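Local coordinates for protein GCN5-related N-acetyltransferase (Kribbella flavida, PDB 4IUS) that probably transfers an acyl group, most likely acetyl from acetyl-coenzyme A, to an amine acceptor, as members of the GNAT family do, at residues A[10-15]-A[48-53]; A[18-23]-A[180-185]; A[32-37]-A[41-46]. The protein carries 1 engineered substitution. All blocks are in the same frame, centred on the assembly; numbering follows the deposited sequence. Where two conformers were deposited one is given.

Contact 1: residues A[10-15]-A[48-53]. With EDO (1,2-ethanediol), chain E.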
ATOM      1  N   ILE A  10       8.739   5.189  -6.101  1.00  8.86           N
ATOM      2  CA  ILE A  10       7.723   4.543  -5.304  1.00  8.72           C
ATOM      3  C   ILE A  10       8.024   3.056  -5.164  1.00  8.56           C
ATOM      4  O   ILE A  10       8.003   2.497  -4.049  1.00 10.00           O
ATOM      5  CB  ILE A  10       6.330   4.748  -5.888  1.00  9.57           C
ATOM      6  CG1 ILE A  10       5.925   6.234  -5.679  1.00 12.31           C
ATOM      7  CG2 ILE A  10       5.313   3.802  -5.260  1.00 11.48           C
ATOM      8  CD1 ILE A  10       4.648   6.622  -6.410  1.00 14.03           C
ATOM      9  N   ALA A  11       8.380   2.388  -6.257  1.00  8.87           N
ATOM     10  CA  ALA A  11       8.687   0.949  -6.188  1.00 10.12           C
ATOM     11  C   ALA A  11       9.879   0.685  -5.273  1.00  9.19           C
ATOM     12  O   ALA A  11       9.894  -0.273  -4.499  1.00 11.14           O
ATOM     13  CB  ALA A  11       8.914   0.390  -7.582  1.00 10.77           C
ATOM     14  N   SER A  12      10.909   1.501  -5.380  1.00  8.27           N
ATOM     15  CA  SER A  12      12.097   1.347  -4.574  0.60  8.90           C
ATOM     16  C   SER A  12      11.800   1.566  -3.080  1.00  9.52           C
ATOM     17  O   SER A  12      12.304   0.841  -2.232  1.00 10.37           O
ATOM     18  CB  SER A  12      13.219   2.293  -5.040  0.60 11.58           C
ATOM     19  OG  SER A  12      13.756   1.901  -6.288  0.60 13.60           O
ATOM     20  N   ALA A  13      10.986   2.567  -2.779  1.00  9.58           N
ATOM     21  CA  ALA A  13      10.605   2.842  -1.410  1.00  9.73           C
ATOM     22  C   ALA A  13       9.746   1.716  -0.856  1.00  9.80           C
ATOM     23  O   ALA A  13       9.890   1.360   0.339  1.00 11.55           O
ATOM     24  CB  ALA A  13       9.874   4.172  -1.309  1.00 12.85           C
ATOM     25  N   GLN A  14       8.856   1.159  -1.669  1.00 10.73           N
ATOM     26  CA  GLN A  14       8.060   0.033  -1.232  0.60 11.93           C
ATOM     27  C   GLN A  14       8.965  -1.138  -0.837  1.00 11.42           C
ATOM     28  O   GLN A  14       8.791  -1.758   0.205  1.00 12.83           O
ATOM     29  CB  GLN A  14       7.088  -0.379  -2.330  0.60 15.79           C
ATOM     30  CG  GLN A  14       6.131  -1.475  -1.942  0.60 19.64           C
ATOM     31  CD  GLN A  14       5.341  -1.907  -3.146  0.60 23.31           C
ATOM     32  OE1 GLN A  14       4.186  -1.538  -3.296  0.60 35.42           O
ATOM     33  NE2 GLN A  14       5.988  -2.631  -4.053  0.60 25.11           N
ATOM     34  N   LEU A  15       9.941  -1.440  -1.683  1.00 10.97           N
ATOM     35  CA  LEU A  15      10.879  -2.517  -1.374  1.00 10.86           C
ATOM     36  C   LEU A  15      11.638  -2.258  -0.075  1.00 10.44           C
ATOM     37  O   LEU A  15      11.749  -3.136   0.770  1.00 11.14           O
ATOM     38  CB  LEU A  15      11.827  -2.740  -2.529  1.00 10.27           C
ATOM     39  CG  LEU A  15      12.914  -3.783  -2.392  1.00 10.20           C
ATOM     40  CD1 LEU A  15      12.382  -5.161  -2.063  1.00 12.86           C
ATOM     41  CD2 LEU A  15      13.805  -3.794  -3.626  1.00 13.59           C
ATOM     42  N   ALA A  48      13.252  -6.615  -8.069  1.00  9.51           N
ATOM     43  CA  ALA A  48      14.482  -6.448  -7.312  1.00 10.17           C
ATOM     44  C   ALA A  48      15.153  -5.119  -7.535  1.00 10.22           C
ATOM     45  O   ALA A  48      15.824  -4.637  -6.626  1.00 12.86           O
ATOM     46  CB  ALA A  48      15.447  -7.589  -7.677  1.00 11.42           C
ATOM     47  N   GLU A  49      15.030  -4.590  -8.758  1.00 10.67           N
ATOM     48  CA  GLU A  49      15.765  -3.406  -9.208  0.60 11.51           C
ATOM     49  C   GLU A  49      14.823  -2.490 -10.017  1.00 11.74           C
ATOM     50  O   GLU A  49      14.914  -2.408 -11.239  1.00 11.12           O
ATOM     51  CB  GLU A  49      16.973  -3.805 -10.069  0.60 14.55           C
ATOM     52  CG  GLU A  49      18.005  -4.678  -9.347  0.60 14.55           C
ATOM     53  CD  GLU A  49      19.091  -5.166 -10.284  0.60 23.72           C
ATOM     54  OE1 GLU A  49      19.278  -4.546 -11.350  0.60 27.89           O
ATOM     55  OE2 GLU A  49      19.700  -6.201  -9.965  0.60 28.89           O
ATOM     56  N   PRO A  50      13.918  -1.762  -9.334  1.00 11.86           N
ATOM     57  CA  PRO A  50      13.097  -0.769 -10.043  1.00 12.67           C
ATOM     58  C   PRO A  50      13.933   0.207 -10.833  1.00 12.63           C
ATOM     59  O   PRO A  50      14.976   0.660 -10.359  1.00 14.61           O
ATOM     60  CB  PRO A  50      12.369  -0.030  -8.918  1.00 16.12           C
ATOM     61  CG  PRO A  50      12.443  -0.914  -7.758  1.00 15.44           C
ATOM     62  CD  PRO A  50      13.647  -1.778  -7.894  1.00 12.78           C
ATOM     63  N   GLY A  51      13.505   0.530 -12.032  1.00 13.66           N
ATOM     64  CA  GLY A  51      14.203   1.507 -12.867  1.00 15.84           C
ATOM     65  C   GLY A  51      15.400   0.999 -13.674  1.00 16.15           C
ATOM     66  O   GLY A  51      16.067   1.775 -14.362  1.00 23.06           O
ATOM     67  N   VAL A  52      15.713  -0.294 -13.517  1.00 15.04           N
ATOM     68  CA  VAL A  52      16.839  -0.953 -14.178  1.00 15.94           C
ATOM     69  C   VAL A  52      16.293  -1.945 -15.208  1.00 14.69           C
ATOM     70  O   VAL A  52      15.388  -2.706 -14.892  1.00 16.55           O
ATOM     71  CB  VAL A  52      17.694  -1.713 -13.138  1.00 16.63           C
ATOM     72  CG1 VAL A  52      18.880  -2.457 -13.770  1.00 20.78           C
ATOM     73  CG2 VAL A  52      18.170  -0.731 -12.061  1.00 19.75           C
ATOM     74  N   PRO A  53      16.851  -1.972 -16.434  1.00 14.62           N
ATOM     75  CA  PRO A  53      16.383  -2.916 -17.439  1.00 17.16           C
ATOM     76  C   PRO A  53      16.596  -4.338 -16.971  1.00 14.84           C
ATOM     77  O   PRO A  53      17.543  -4.589 -16.189  1.00 18.92           O
ATOM     78  CB  PRO A  53      17.287  -2.666 -18.639  1.00 19.31           C
ATOM     79  CG  PRO A  53      18.170  -1.572 -18.308  1.00 23.08           C
ATOM     80  CD  PRO A  53      17.851  -1.036 -16.968  1.00 18.98           C
TER
HETATM   81  C1  EDO E 504       5.868   3.190   1.409  0.50 22.60           C
HETATM   82  O1  EDO E 504       5.827   2.967  -0.012  0.50 23.23           O
HETATM   83  C2  EDO E 504       7.326   3.276   1.847  0.50 16.93           C
HETATM   84  O2  EDO E 504       7.796   2.007   2.347  0.50 18.73           O
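Pro50 rests its ring against the flank of the helix segment 10-15, where Ala11 and Ser12 receive it. Its CB is 3.7 Å from the CB of Ala11, two small apolar groups meeting directly. One atom further, CG lies over the helix backbone, 3.7 Å from the N of Ser12, and in the conformer given it is also 3.4 Å from the OG of Ser12. CD, the last ring atom before the closure onto the proline nitrogen, has drawn back to 4.0 Å from that same OG. In this conformer the hydroxyl lies against ring carbons and is hydrogen-bonded to Ala8 O one turn earlier in the helix. Alanine suits position 11 because its single methyl lets the ring come close to the helix, while the same methyl also touches Val82.

A turn further on, Leu15 has its CG anti to the backbone N (chi1 178°), which carries CD2 to 3.7 Å from the carbonyl O of Ala48. Leu15 also packs on Val31, Leu33 and Val46. Away from the loop, a 1,2-ethanediol, probably from the crystallisation liquor, donates through O2 to Ala13 O (3.0 Å) and bonds Trp224 NE1.

Glu49 to Val52 form a type II beta turn, with Pro50 at the second position, where its restricted phi fits, and Gly51 at the third, where phi is 83°. Helix and loop thus meet by van der Waals contact, proline ring on Ala11 and Ser12, leucine methyl on the Ala48 carbonyl, relying on shape rather than on hydrogen bonds or paired charges.

Contact 2: residues A[18-23]-A[180-185]; sequences LVRSRR and AIADGV. With SO4 (sulfate ion), chain C; SO4 (sulfate ion), chain D.
Arg20 reaches across to the carbonyl of Ile181 with its guanidinium group. NH2 gives the stronger bond, 3.0 Å to Ile181 O at an N-H...O angle of 151°, with the donor somewhat tilted from the carbonyl plane; NH1 adds a weak, bent one to the same oxygen. Another edge of the group holds a sulfate ion, probably from the crystallisation liquor: NE is 2.6 Å from O2 and NH2 is 2.9 Å from O1 of that ion, both bonds nearly straight. This two-pronged grip on an anion, plus a carbonyl, is what an arginine can offer and a lysine cannot. Flanking the group obliquely are two methyls, the CB of Ala180 at 3.6 Å from NH1 and the CB of Ala182 at 3.8 Å from NH2.

In the next shell, the extended run from CG to NE delivers the head group to the loop. Ala182 and Val185 bond to each other through both their N and O atoms and close a type I' turn; Asp183 and Gly184 occupy its two corners with positive phi, which glycine tolerates easily. The N of Asp183 points to a second sulfate, 2.8 Å from its O2, and Gln16 NE2 is bonded to both ions. Asp183 O accepts from Arg9 NH2, which ties the turn to helix 6-19.

The contact thus spans the end of helix 6-19, just before strand 22-27, and the hairpin turn joining strands 171-179 and 185-193; Val185 and Ala182 pack on that helix, while Leu18 leans on strands 30-35 and 44-47.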
ATOM      1  N   LEU A  18       9.377  -2.988   2.788  1.00 11.17           N
ATOM      2  CA  LEU A  18       9.000  -4.387   2.933  1.00 11.76           C
ATOM      3  C   LEU A  18      10.115  -5.225   3.539  1.00 13.16           C
ATOM      4  O   LEU A  18       9.860  -6.159   4.303  1.00 13.37           O
ATOM      5  CB  LEU A  18       8.594  -5.000   1.603  1.00 12.03           C
ATOM      6  CG  LEU A  18       7.239  -4.541   1.044  1.00 13.48           C
ATOM      7  CD1 LEU A  18       7.103  -4.928  -0.428  1.00 16.08           C
ATOM      8  CD2 LEU A  18       6.047  -5.086   1.841  1.00 16.13           C
ATOM      9  N   VAL A  19      11.364  -4.935   3.158  1.00 11.57           N
ATOM     10  CA  VAL A  19      12.485  -5.754   3.600  1.00 12.97           C
ATOM     11  C   VAL A  19      12.812  -5.581   5.075  1.00 12.57           C
ATOM     12  O   VAL A  19      13.511  -6.401   5.633  1.00 14.95           O
ATOM     13  CB  VAL A  19      13.772  -5.535   2.781  1.00 12.70           C
ATOM     14  CG1 VAL A  19      13.587  -5.874   1.308  1.00 14.76           C
ATOM     15  CG2 VAL A  19      14.349  -4.152   2.953  1.00 15.68           C
ATOM     16  N   ARG A  20      12.297  -4.534   5.723  1.00 13.09           N
ATOM     17  CA  ARG A  20      12.557  -4.357   7.146  1.00 14.33           C
ATOM     18  C   ARG A  20      12.012  -5.515   7.977  1.00 14.63           C
ATOM     19  O   ARG A  20      12.507  -5.714   9.087  1.00 18.45           O
ATOM     20  CB  ARG A  20      11.989  -3.048   7.666  1.00 15.15           C
ATOM     21  CG  ARG A  20      12.582  -1.814   7.009  1.00 16.37           C
ATOM     22  CD  ARG A  20      11.856  -0.573   7.479  1.00 20.57           C
ATOM     23  NE  ARG A  20      12.459   0.656   6.958  1.00 20.99           N
ATOM     24  CZ  ARG A  20      11.786   1.720   6.488  1.00 20.41           C
ATOM     25  NH1 ARG A  20      10.470   1.737   6.425  1.00 21.88           N
ATOM     26  NH2 ARG A  20      12.452   2.783   6.091  1.00 21.10           N
ATOM     27  N   SER A  21      10.992  -6.224   7.490  1.00 13.90           N
ATOM     28  CA  SER A  21      10.384  -7.306   8.250  1.00 15.40           C
ATOM     29  C   SER A  21      10.228  -8.634   7.495  1.00 13.00           C
ATOM     30  O   SER A  21       9.500  -9.526   7.913  1.00 16.32           O
ATOM     31  CB  SER A  21       9.019  -6.867   8.788  1.00 18.38           C
ATOM     32  OG  SER A  21       8.154  -6.596   7.733  1.00 20.89           O
ATOM     33  N   ARG A  22      10.889  -8.756   6.358  1.00 11.89           N
ATOM     34  CA  ARG A  22      10.789  -9.943   5.520  1.00 11.87           C
ATOM     35  C   ARG A  22      12.143 -10.426   5.052  1.00 12.00           C
ATOM     36  O   ARG A  22      13.028  -9.618   4.760  1.00 15.10           O
ATOM     37  CB  ARG A  22       9.901  -9.666   4.316  1.00 11.68           C
ATOM     38  CG  ARG A  22       8.458  -9.357   4.684  1.00 13.46           C
ATOM     39  CD  ARG A  22       7.679  -8.758   3.587  1.00 13.04           C
ATOM     40  NE  ARG A  22       6.343  -8.427   3.981  1.00 12.32           N
ATOM     41  CZ  ARG A  22       5.954  -7.341   4.620  1.00 12.85           C
ATOM     42  NH1 ARG A  22       6.830  -6.464   5.043  1.00 13.68           N
ATOM     43  NH2 ARG A  22       4.652  -7.167   4.850  1.00 14.76           N
ATOM     44  N   ARG A  23      12.265 -11.747   4.987  1.00 11.25           N
ATOM     45  CA  ARG A  23      13.459 -12.377   4.436  0.60 11.90           C
ATOM     46  C   ARG A  23      13.420 -12.287   2.923  1.00 11.23           C
ATOM     47  O   ARG A  23      12.366 -12.466   2.313  1.00 11.93           O
ATOM     48  CB  ARG A  23      13.553 -13.838   4.918  0.60 15.56           C
ATOM     49  CG  ARG A  23      14.721 -14.610   4.343  0.60 18.36           C
ATOM     50  CD  ARG A  23      14.885 -15.931   5.053  0.60 20.15           C
ATOM     51  NE  ARG A  23      13.761 -16.831   4.833  0.60 20.27           N
ATOM     52  CZ  ARG A  23      13.646 -17.651   3.795  0.60 19.69           C
ATOM     53  NH1 ARG A  23      14.532 -17.629   2.825  0.60 23.49           N
ATOM     54  NH2 ARG A  23      12.610 -18.470   3.708  0.60 24.13           N
ATOM     55  N   ALA A 180       5.360   3.466   7.438  1.00 10.36           N
ATOM     56  CA  ALA A 180       6.679   3.944   7.762  1.00 10.28           C
ATOM     57  C   ALA A 180       7.314   4.574   6.526  1.00 11.63           C
ATOM     58  O   ALA A 180       7.299   4.010   5.421  1.00 14.68           O
ATOM     59  CB  ALA A 180       7.533   2.803   8.272  1.00 13.34           C
ATOM     60  N   ILE A 181       7.978   5.710   6.715  1.00 10.47           N
ATOM     61  CA  ILE A 181       8.597   6.433   5.620  1.00 11.49           C
ATOM     62  C   ILE A 181       9.829   5.651   5.154  1.00 11.94           C
ATOM     63  O   ILE A 181      10.564   5.091   5.972  1.00 13.92           O
ATOM     64  CB  ILE A 181       8.935   7.872   6.033  1.00 12.78           C
ATOM     65  CG1 ILE A 181       7.704   8.787   6.039  1.00 13.62           C
ATOM     66  CG2 ILE A 181      10.038   8.470   5.137  1.00 16.51           C
ATOM     67  CD1 ILE A 181       6.515   8.456   6.913  1.00 13.66           C
ATOM     68  N   ALA A 182      10.055   5.658   3.850  1.00 11.08           N
ATOM     69  CA  ALA A 182      11.259   5.120   3.220  1.00 12.22           C
ATOM     70  C   ALA A 182      11.643   6.097   2.111  1.00 11.70           C
ATOM     71  O   ALA A 182      10.858   6.362   1.235  1.00 10.76           O
ATOM     72  CB  ALA A 182      10.992   3.723   2.667  1.00 13.58           C
ATOM     73  N   ASP A 183      12.860   6.651   2.147  1.00 14.18           N
ATOM     74  CA  ASP A 183      13.277   7.633   1.129  1.00 15.24           C
ATOM     75  C   ASP A 183      12.257   8.763   0.953  1.00 13.66           C
ATOM     76  O   ASP A 183      11.972   9.200  -0.165  1.00 14.58           O
ATOM     77  CB  ASP A 183      13.518   6.973  -0.273  1.00 18.27           C
ATOM     78  CG  ASP A 183      13.953   7.985  -1.355  1.00 20.08           C
ATOM     79  OD1 ASP A 183      14.875   8.803  -1.089  1.00 25.00           O
ATOM     80  OD2 ASP A 183      13.390   7.976  -2.506  1.00 20.77           O
ATOM     81  N   GLY A 184      11.692   9.218   2.062  1.00 11.91           N
ATOM     82  CA  GLY A 184      10.709  10.303   2.019  1.00 12.49           C
ATOM     83  C   GLY A 184       9.313   9.906   1.543  1.00 11.69           C
ATOM     84  O   GLY A 184       8.423  10.754   1.472  1.00 12.88           O
ATOM     85  N   VAL A 185       9.113   8.641   1.213  1.00  9.57           N
ATOM     86  CA  VAL A 185       7.874   8.165   0.652  1.00  9.05           C
ATOM     87  C   VAL A 185       7.080   7.423   1.717  1.00  9.72           C
ATOM     88  O   VAL A 185       7.622   6.644   2.491  1.00  9.69           O
ATOM     89  CB  VAL A 185       8.122   7.217  -0.551  1.00  9.51           C
ATOM     90  CG1 VAL A 185       6.799   6.838  -1.174  1.00 10.25           C
ATOM     91  CG2 VAL A 185       9.046   7.853  -1.570  1.00 11.23           C
TER
HETATM   92  S   SO4 C 502      16.032   1.670   6.389  0.80 26.77           S
HETATM   93  O1  SO4 C 502      15.362   2.988   6.385  0.80 40.13           O
HETATM   94  O2  SO4 C 502      15.108   0.642   6.917  0.80 39.39           O
HETATM   95  O3  SO4 C 502      16.326   1.251   5.000  0.80 34.64           O
HETATM   96  O4  SO4 C 502      17.241   1.709   7.227  0.80 40.17           O
HETATM   97  S   SO4 D 503      16.225   7.043   3.690  0.60 29.77           S
HETATM   98  O1  SO4 D 503      15.868   8.413   3.266  0.60 34.70           O
HETATM   99  O2  SO4 D 503      15.026   6.185   3.872  0.60 28.38           O
HETATM  100  O3  SO4 D 503      17.106   6.394   2.703  0.60 34.62           O
HETATM  101  O4  SO4 D 503      16.975   7.169   4.943  0.60 33.54           O

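Contact 3: residues A[32-37]-A[41-46]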
ATOM      1  N   GLY A  32      11.740 -12.318  -3.855  1.00  8.21           N
ATOM      2  CA  GLY A  32      10.678 -12.863  -3.007  1.00  7.65           C
ATOM      3  C   GLY A  32      10.878 -12.404  -1.586  1.00  8.64           C
ATOM      4  O   GLY A  32      11.998 -12.331  -1.092  1.00 10.13           O
ATOM      5  N   LEU A  33       9.799 -12.065  -0.931  1.00  8.11           N
ATOM      6  CA  LEU A  33       9.816 -11.470   0.405  1.00  7.73           C
ATOM      7  C   LEU A  33       8.907 -12.304   1.302  1.00  8.38           C
ATOM      8  O   LEU A  33       7.699 -12.379   1.099  1.00  9.77           O
ATOM      9  CB  LEU A  33       9.356 -10.041   0.341  1.00  8.78           C
ATOM     10  CG  LEU A  33      10.205  -9.117  -0.532  1.00 10.51           C
ATOM     11  CD1 LEU A  33       9.446  -7.802  -0.816  1.00 15.01           C
ATOM     12  CD2 LEU A  33      11.598  -8.857   0.049  1.00 13.59           C
ATOM     13  N   LEU A  34       9.514 -12.964   2.290  1.00  9.13           N
ATOM     14  CA  LEU A  34       8.811 -13.935   3.158  1.00  9.85           C
ATOM     15  C   LEU A  34       8.743 -13.380   4.589  1.00  9.93           C
ATOM     16  O   LEU A  34       9.764 -13.130   5.235  1.00 11.28           O
ATOM     17  CB  LEU A  34       9.509 -15.314   3.112  1.00  9.88           C
ATOM     18  CG  LEU A  34       9.298 -16.089   1.810  1.00 11.20           C
ATOM     19  CD1 LEU A  34      10.345 -17.169   1.529  1.00 15.41           C
ATOM     20  CD2 LEU A  34       7.902 -16.692   1.737  1.00 13.00           C
ATOM     21  N   HIS A  35       7.529 -13.229   5.091  1.00  9.91           N
ATOM     22  CA  HIS A  35       7.280 -12.757   6.445  1.00 10.74           C
ATOM     23  C   HIS A  35       7.401 -13.907   7.416  1.00 10.98           C
ATOM     24  O   HIS A  35       7.300 -15.067   7.024  1.00 12.00           O
ATOM     25  CB  HIS A  35       5.890 -12.174   6.458  1.00 10.38           C
ATOM     26  CG  HIS A  35       5.607 -11.280   7.609  1.00 11.51           C
ATOM     27  ND1 HIS A  35       5.198 -11.722   8.843  1.00 13.33           N
ATOM     28  CD2 HIS A  35       5.718  -9.908   7.693  1.00 13.41           C
ATOM     29  CE1 HIS A  35       5.060 -10.652   9.650  1.00 15.85           C
ATOM     30  NE2 HIS A  35       5.370  -9.555   8.960  1.00 17.42           N
ATOM     31  N   ASP A  36       7.617 -13.611   8.691  1.00 13.36           N
ATOM     32  CA  ASP A  36       7.541 -14.659   9.710  0.60 14.03           C
ATOM     33  C   ASP A  36       6.153 -15.321   9.764  1.00 14.57           C
ATOM     34  O   ASP A  36       6.039 -16.529   9.912  1.00 16.58           O
ATOM     35  CB  ASP A  36       7.916 -14.102  11.099  0.60 17.27           C
ATOM     36  CG  ASP A  36       9.422 -13.792  11.249  0.60 22.66           C
ATOM     37  OD1 ASP A  36      10.234 -14.158  10.375  0.60 29.17           O
ATOM     38  OD2 ASP A  36       9.798 -13.192  12.273  0.60 32.55           O
ATOM     39  N   GLU A  37       5.103 -14.512   9.659  1.00 12.67           N
ATOM     40  CA  GLU A  37       3.728 -15.015   9.705  1.00 14.51           C
ATOM     41  C   GLU A  37       3.300 -15.615   8.367  1.00 12.74           C
ATOM     42  O   GLU A  37       3.801 -15.230   7.333  1.00 12.80           O
ATOM     43  CB  GLU A  37       2.755 -13.901  10.077  1.00 20.68           C
ATOM     44  CG  GLU A  37       2.987 -13.272  11.446  1.00 24.09           C
ATOM     45  CD  GLU A  37       1.967 -12.178  11.800  1.00 37.71           C
ATOM     46  OE1 GLU A  37       1.053 -11.897  10.989  1.00 44.54           O
ATOM     47  OE2 GLU A  37       2.079 -11.591  12.895  1.00 56.93           O
ATOM     48  N   PHE A  41      -0.890 -12.569   2.305  1.00  9.27           N
ATOM     49  CA  PHE A  41      -0.527 -11.324   1.640  1.00 10.42           C
ATOM     50  C   PHE A  41       0.687 -10.664   2.257  1.00  9.46           C
ATOM     51  O   PHE A  41       1.197  -9.688   1.684  1.00 12.48           O
ATOM     52  CB  PHE A  41      -1.703 -10.356   1.528  1.00 11.83           C
ATOM     53  CG  PHE A  41      -2.320  -9.982   2.847  1.00 11.58           C
ATOM     54  CD1 PHE A  41      -1.716  -9.065   3.663  1.00 13.68           C
ATOM     55  CD2 PHE A  41      -3.479 -10.603   3.275  1.00 13.77           C
ATOM     56  CE1 PHE A  41      -2.267  -8.746   4.901  1.00 14.69           C
ATOM     57  CE2 PHE A  41      -4.054 -10.291   4.488  1.00 16.35           C
ATOM     58  CZ  PHE A  41      -3.434  -9.360   5.308  1.00 14.72           C
ATOM     59  N   LEU A  42       1.183 -11.150   3.395  1.00  8.56           N
ATOM     60  CA  LEU A  42       2.398 -10.676   3.999  1.00  9.59           C
ATOM     61  C   LEU A  42       3.653 -11.157   3.277  1.00  9.65           C
ATOM     62  O   LEU A  42       4.763 -10.652   3.579  1.00 11.13           O
ATOM     63  CB  LEU A  42       2.476 -11.012   5.485  1.00 10.95           C
ATOM     64  CG  LEU A  42       1.358 -10.337   6.318  1.00 12.86           C
ATOM     65  CD1 LEU A  42       1.548 -10.751   7.777  1.00 15.62           C
ATOM     66  CD2 LEU A  42       1.323  -8.818   6.148  1.00 14.33           C
ATOM     67  N   SER A  43       3.516 -12.120   2.382  1.00  8.13           N
ATOM     68  CA  SER A  43       4.632 -12.601   1.586  1.00  8.72           C
ATOM     69  C   SER A  43       4.315 -12.411   0.106  1.00  8.05           C
ATOM     70  O   SER A  43       3.249 -12.776  -0.325  1.00 10.13           O
ATOM     71  CB  SER A  43       4.942 -14.052   1.887  1.00  8.38           C
ATOM     72  OG  SER A  43       5.327 -14.238   3.253  1.00  9.70           O
ATOM     73  N   ARG A  44       5.248 -11.849  -0.670  1.00  7.81           N
ATOM     74  CA  ARG A  44       5.010 -11.584  -2.085  1.00  7.67           C
ATOM     75  C   ARG A  44       6.345 -11.362  -2.747  1.00  7.29           C
ATOM     76  O   ARG A  44       7.381 -11.192  -2.078  1.00  8.61           O
ATOM     77  CB  ARG A  44       4.127 -10.344  -2.288  1.00  9.24           C
ATOM     78  CG  ARG A  44       4.789  -9.056  -1.902  1.00 12.17           C
ATOM     79  CD  ARG A  44       3.945  -7.826  -2.182  1.00 15.37           C
ATOM     80  NE  ARG A  44       2.735  -7.889  -1.369  1.00 17.24           N
ATOM     81  CZ  ARG A  44       2.288  -6.926  -0.566  1.00 18.49           C
ATOM     82  NH1 ARG A  44       2.869  -5.731  -0.544  1.00 21.45           N
ATOM     83  NH2 ARG A  44       1.167  -7.138   0.139  1.00 19.94           N
ATOM     84  N   ALA A  45       6.324 -11.364  -4.076  1.00  7.68           N
ATOM     85  CA  ALA A  45       7.476 -10.938  -4.866  1.00  7.11           C
ATOM     86  C   ALA A  45       7.273  -9.518  -5.397  1.00  7.13           C
ATOM     87  O   ALA A  45       6.130  -9.134  -5.704  1.00  8.75           O
ATOM     88  CB  ALA A  45       7.763 -11.892  -5.993  1.00  9.24           C
ATOM     89  N   VAL A  46       8.378  -8.797  -5.547  1.00  7.35           N
ATOM     90  CA  VAL A  46       8.390  -7.494  -6.195  1.00  7.96           C
ATOM     91  C   VAL A  46       9.633  -7.422  -7.100  1.00  7.99           C
ATOM     92  O   VAL A  46      10.446  -8.366  -7.128  1.00  8.36           O
ATOM     93  CB  VAL A  46       8.338  -6.317  -5.171  1.00  8.65           C
ATOM     94  CG1 VAL A  46       7.103  -6.430  -4.248  1.00 11.11           C
ATOM     95  CG2 VAL A  46       9.641  -6.234  -4.384  1.00 10.08           C
TER
HETATM   96  O   HOH W   1       3.195 -14.854   4.709  1.00 10.75           O
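Leu42 lays its CD1 methyl over one face of the His35 ring. The leucine CB is 3.7 Å from the histidine CB, and its CD1 sits 3.9 Å from the centroid of the imidazole, 9° off the ring normal, a CH-pi contact almost centred on the face. The ring is placed by its own first torsion, CG anti to the backbone N (chi1 -162°), and its rotation is fixed by Glu37 N, which donates to ND1 (2.9 Å) close to the ring plane. Were His35 an alanine, Glu37 N would probably be left without this acceptor and Leu42 CD1 would lose the ring beneath it, though not its contact with Glu37.

Ser43 follows, and its hydroxyl does what a strand backbone would otherwise do: OG accepts the N-H of His35 at 3.0 Å, nearly straight. It then donates to a water that in turn donates to Glu37 O, carrying the link around the turn. Serine is short enough to lie beside the backbone here, and its CA makes a bent CA-H...O contact with Leu33 O.

At Arg44 true strand pairing begins, with Leu33 N to Arg44 O (2.8 Å) and Arg44 N to Leu33 O (3.1 Å) forming an antiparallel hydrogen-bonded pair. The long side chain leaves the pair to form a salt bridge with Asp148 and a bond to Thr147 O. Ala45 then faces Gly32 with CA atoms 4.2 Å apart, as suits a non-hydrogen-bonded pair; the small residues add little bulk on that face. Last, Val46 sets CG2 against Leu33 CD1 (3.9 Å), the two side chains crossing at about a right angle on the face covered by helix 6-19. This is a beta hairpin, strands 30-35 and 44-47, forming with strand 22-27 a three-stranded antiparallel meander.

From the N terminus, helix 6-19 supplies residues 10-15 to contact 1, and its end with the following loop and strand start, 18-23, supplies contact 2. The chain then runs through strands 22-27 and 30-35 and turns back in contact 3, the shortest closure, which lies within the spans of both others. Contact 1 closes next, when the loop at 48-53 returns to the helix. Contact 2 waits until 180-185, so the spans of contacts 1 and 2 cross. The helix thus binds the small N-terminal sheet on one hand and the GNAT-family hairpin on the other. Direct touches join them: Leu15 to Val46, Ala13 to Val185, and probably Arg22 NE to Leu42 O.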